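Local coordinates for protein trimethylamine-N-oxide reductase (Haemophilus influenzae, PDB 7L5I) that binds a molybdenum cofactor built on two pterin guanine dinucleotides and probably reduces trimethylamine N-oxide or related oxides, at residues V181-P184 and H185-G188; E200-L203 and E204-I208. All coordinates share one frame; numbering follows the deposited sequence. Where two conformers were deposited one is given.

Interaction 1. Residues V181-P184 and H185-G188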
loop_
_atom_site.group_PDB
_atom_site.type_symbol
_atom_site.label_atom_id
_atom_site.label_comp_id
_atom_site.label_asym_id
_atom_site.label_seq_id
_atom_site.Cartn_x
_atom_site.Cartn_y
_atom_site.Cartn_z
ATOM N N VAL A 181 -13.390 -3.297 4.438
ATOM C CA VAL A 181 -14.395 -4.221 4.958
ATOM C C VAL A 181 -15.476 -3.483 5.741
ATOM O O VAL A 181 -16.652 -3.831 5.642
ATOM C CB VAL A 181 -13.727 -5.307 5.826
ATOM C CG1 VAL A 181 -14.769 -6.154 6.553
ATOM C CG2 VAL A 181 -12.858 -6.231 4.953
ATOM N N ILE A 182 -15.101 -2.453 6.512
ATOM C CA ILE A 182 -16.126 -1.720 7.258
ATOM C C ILE A 182 -16.913 -0.767 6.348
ATOM O O ILE A 182 -18.120 -0.588 6.551
ATOM C CB ILE A 182 -15.477 -1.012 8.474
ATOM C CG1 ILE A 182 -16.533 -0.355 9.365
ATOM C CG2 ILE A 182 -14.458 0.030 8.089
ATOM C CD1 ILE A 182 -17.577 -1.291 9.900
ATOM N N MET A 183 -16.291 -0.172 5.333
ATOM C CA MET A 183 -17.023 0.796 4.522
ATOM C C MET A 183 -18.214 0.190 3.787
ATOM O O MET A 183 -19.265 0.850 3.722
ATOM C CB MET A 183 -16.066 1.501 3.554
ATOM C CG MET A 183 -15.181 2.547 4.241
ATOM S SD MET A 183 -16.039 3.922 5.086
ATOM C CE MET A 183 -15.978 3.476 6.813
ATOM N N PRO A 184 -18.161 -1.038 3.254
ATOM C CA PRO A 184 -19.394 -1.610 2.695
ATOM C C PRO A 184 -20.543 -1.691 3.694
ATOM O O PRO A 184 -21.704 -1.547 3.278
ATOM C CB PRO A 184 -18.947 -2.991 2.208
ATOM C CG PRO A 184 -17.512 -2.773 1.811
ATOM C CD PRO A 184 -16.967 -1.819 2.887
ATOM N N HIS A 185 -20.274 -1.937 4.977
ATOM C CA HIS A 185 -21.331 -1.957 5.988
ATOM C C HIS A 185 -21.860 -0.561 6.316
ATOM O O HIS A 185 -22.994 -0.422 6.772
ATOM C CB HIS A 185 -20.820 -2.591 7.299
ATOM C CG HIS A 185 -20.535 -4.056 7.203
ATOM N ND1 HIS A 185 -21.512 -4.988 6.915
ATOM C CD2 HIS A 185 -19.384 -4.753 7.373
ATOM C CE1 HIS A 185 -20.974 -6.202 6.924
ATOM N NE2 HIS A 185 -19.682 -6.085 7.190
ATOM N N VAL A 186 -21.028 0.465 6.161
ATOM C CA VAL A 186 -21.394 1.819 6.575
ATOM C C VAL A 186 -21.975 2.614 5.425
ATOM O O VAL A 186 -22.923 3.381 5.618
ATOM C CB VAL A 186 -20.144 2.507 7.161
ATOM C CG1 VAL A 186 -20.435 3.934 7.491
ATOM C CG2 VAL A 186 -19.624 1.715 8.367
ATOM N N LEU A 187 -21.391 2.466 4.229
ATOM C CA LEU A 187 -21.760 3.253 3.063
ATOM C C LEU A 187 -22.297 2.438 1.898
ATOM O O LEU A 187 -22.819 3.034 0.953
ATOM C CB LEU A 187 -20.549 4.049 2.546
ATOM C CG LEU A 187 -20.017 5.085 3.545
ATOM C CD1 LEU A 187 -18.711 5.667 3.056
ATOM C CD2 LEU A 187 -21.026 6.204 3.804
ATOM N N GLY A 188 -22.181 1.117 1.932
ATOM C CA GLY A 188 -22.642 0.289 0.840
ATOM C C GLY A 188 -21.729 0.258 -0.352
ATOM O O GLY A 188 -22.151 -0.145 -1.439
#
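This is the last, proline-kinked part of helix 179-187, where Ile182, Met183 and Pro184 meet His185, Val186, Leu187 and Gly188 one turn on. Pro184 has no N-H to give to the preceding turn, and the backbone bonds beyond it are uneven. His185 N lies 4.1 Å from Val181 O, its partner in a regular alpha helix, and instead bonds weakly to Ile182 O, which also receives a weak bond from Val186 N. The straightest bond runs from Leu187 N to Met183 O (2.7 Å, N-H...O angle 167°). Val186 N and Gly188 N add weak bonds to the same oxygen, so three amides converge on it, a sign that three-, four- and five-residue spacings mix here.

Side chains follow the same intervals. Ile182 turns CG1 anti to its backbone N (chi1 -174°), which brings CG1 to 3.9 Å from CG2 of Val186; the two branched chains run past one another at a slant. That CG2 methyl also sits 3.3 Å from Ile182 O. Trp363 of helix 359-372 touches both Ile182 and Val186, placing this pair at a helix-helix interface. Met183 and Leu187 lie side by side, with SD 3.8 Å from CD1 of Leu187, and Met183 also meets Val366 of helix 359-372.

His185 is turned another way: its side chain packs on helix 636-641 and its NE2 is hydrogen-bonded to Asn445 OD1, while ring carbon CD2 comes obliquely to 3.4 Å from Val181 O. Gly188 has left helical phi/psi, with positive phi (78°). Its N makes a weak bond to Pro184 O, and its CA approaches the same oxygen at 3.2 Å in a CA-H...O contact.

Interaction 2. Residues E200-L203 and E204-I208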
loop_
_atom_site.group_PDB
_atom_site.type_symbol
_atom_site.label_atom_id
_atom_site.label_comp_id
_atom_site.label_asym_id
_atom_site.label_seq_id
_atom_site.Cartn_x
_atom_site.Cartn_y
_atom_site.Cartn_z
ATOM N N GLU A 200 -11.340 20.564 -8.428
ATOM C CA GLU A 200 -11.754 21.926 -8.757
ATOM C C GLU A 200 -12.809 22.428 -7.778
ATOM O O GLU A 200 -12.837 23.622 -7.444
ATOM C CB GLU A 200 -12.295 22.005 -10.187
ATOM C CG GLU A 200 -11.243 21.693 -11.257
ATOM C CD GLU A 200 -10.094 22.715 -11.320
ATOM O OE1 GLU A 200 -10.231 23.828 -10.764
ATOM O OE2 GLU A 200 -9.052 22.408 -11.950
ATOM N N SER A 201 -13.668 21.535 -7.293
ATOM C CA SER A 201 -14.647 21.909 -6.274
ATOM C C SER A 201 -13.965 22.245 -4.951
ATOM O O SER A 201 -14.373 23.185 -4.263
ATOM C CB SER A 201 -15.652 20.772 -6.114
ATOM O OG SER A 201 -16.639 21.015 -5.123
ATOM N N ILE A 202 -12.945 21.463 -4.562
ATOM C CA ILE A 202 -12.194 21.767 -3.347
ATOM C C ILE A 202 -11.546 23.151 -3.470
ATOM O O ILE A 202 -11.653 23.995 -2.572
ATOM C CB ILE A 202 -11.119 20.695 -3.087
ATOM C CG1 ILE A 202 -11.708 19.280 -3.011
ATOM C CG2 ILE A 202 -10.342 21.001 -1.799
ATOM C CD1 ILE A 202 -12.887 19.143 -2.122
ATOM N N LEU A 203 -10.858 23.395 -4.587
ATOM C CA LEU A 203 -10.144 24.658 -4.740
ATOM C C LEU A 203 -11.092 25.836 -4.624
ATOM O O LEU A 203 -10.770 26.847 -4.007
ATOM C CB LEU A 203 -9.441 24.702 -6.098
ATOM C CG LEU A 203 -8.224 23.840 -6.386
ATOM C CD1 LEU A 203 -7.703 24.145 -7.790
ATOM C CD2 LEU A 203 -7.150 24.100 -5.361
ATOM N N GLU A 204 -12.270 25.714 -5.214
ATOM C CA GLU A 204 -13.230 26.798 -5.269
ATOM C C GLU A 204 -13.986 26.958 -3.963
ATOM O O GLU A 204 -14.254 28.087 -3.537
ATOM C CB GLU A 204 -14.184 26.504 -6.441
ATOM C CG GLU A 204 -15.285 27.496 -6.658
ATOM C CD GLU A 204 -16.144 27.122 -7.857
ATOM O OE1 GLU A 204 -16.440 25.919 -8.031
ATOM O OE2 GLU A 204 -16.510 28.027 -8.636
ATOM N N SER A 205 -14.326 25.854 -3.294
ATOM C CA SER A 205 -15.301 25.900 -2.225
ATOM C C SER A 205 -14.824 25.446 -0.857
ATOM O O SER A 205 -15.502 25.768 0.118
ATOM C CB SER A 205 -16.536 25.046 -2.581
ATOM O OG SER A 205 -17.260 25.644 -3.638
ATOM N N SER A 206 -13.713 24.701 -0.740
ATOM C CA SER A 206 -13.261 24.291 0.585
ATOM C C SER A 206 -12.499 25.417 1.283
ATOM O O SER A 206 -11.539 25.961 0.738
ATOM C CB SER A 206 -12.347 23.068 0.525
ATOM O OG SER A 206 -13.003 21.927 -0.017
ATOM N N ASP A 207 -12.908 25.737 2.507
ATOM C CA ASP A 207 -12.134 26.657 3.336
ATOM C C ASP A 207 -11.012 25.955 4.094
ATOM O O ASP A 207 -9.984 26.572 4.402
ATOM C CB ASP A 207 -13.049 27.336 4.350
ATOM C CG ASP A 207 -14.139 28.137 3.698
ATOM O OD1 ASP A 207 -13.801 28.983 2.832
ATOM O OD2 ASP A 207 -15.328 27.927 4.069
ATOM N N ILE A 208 -11.227 24.693 4.456
ATOM C CA ILE A 208 -10.286 23.905 5.231
ATOM C C ILE A 208 -10.208 22.527 4.600
ATOM O O ILE A 208 -11.254 21.925 4.319
ATOM C CB ILE A 208 -10.710 23.762 6.705
ATOM C CG1 ILE A 208 -10.966 25.125 7.347
ATOM C CG2 ILE A 208 -9.670 22.951 7.508
ATOM C CD1 ILE A 208 -11.527 25.008 8.773
#
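Peptide groups are the flat elements where Glu200, Ser201 and Ile202 meet Glu204, Ser205 and Ser206; neither rings nor carboxylates stack across the contact. Each carbonyl is approached obliquely: Glu204 N stands 32° out of the carbonyl plane of Glu200, and Ser205 N and Ser206 N are tilted somewhat less from the carbonyl planes of Ser201 and Ile202. All three amides make regular i to i+4 bonds, from Glu204 N to Glu200 O, from Ser205 N to Ser201 O and from Ser206 N to Ile202 O, the last at 2.8 Å. A weak second bond from Ser205 N also reaches Ile202 O.

The hydrogen bonds found across the turn are all between backbone atoms. Glu204 sets CG anti to its backbone N (chi1 179°) and runs on extended; CB, 3.3 Å from Glu200 O, makes the contact with the preceding turn. Ser206 is the one residue whose CB points toward that turn, and its OG lies 3.4 Å from Ile202 CA. The hydroxyl's hydrogen bond is to Gly379 O, so a buried polar atom is satisfied. Phe238 of helix 230-240 and Met345 of strand 344-348 both touch Ile202 and Ser206.

Ser206 is where the chain leaves helical geometry (psi 128°). Lys243 NZ donates hydrogen bonds to both Leu203 O and Ser206 O, bridging two carbonyls at the end of the helix. Asp207 then separates the turn from Ile208, which pairs through its backbone with Arg343 and Met345. The whole is a helix-to-strand junction of an alpha/beta fold, in which helix 199-205 delivers the chain into strand 208-212, the middle strand of a five-stranded parallel sheet.

Interactions 1 and 2 lie in the last turns of two helices that follow each other in the chain, 179-187 and 199-205, but they do not touch: their centres are 26 Å apart and their nearest atoms about 16 Å. Both are partly buried. In interaction 1, next to a proline kink, five of the six backbone bonds are weak, and Ile182, Met183 and Val186 face helix 359-372. Interaction 2 keeps three regular bonds and is richer in serine and glutamate, with its apolar side against helix 230-240 and the parallel sheet. The exits also differ: positive-phi Gly188 leads into a loop, whereas Ser206 adopts extended geometry just before a central strand.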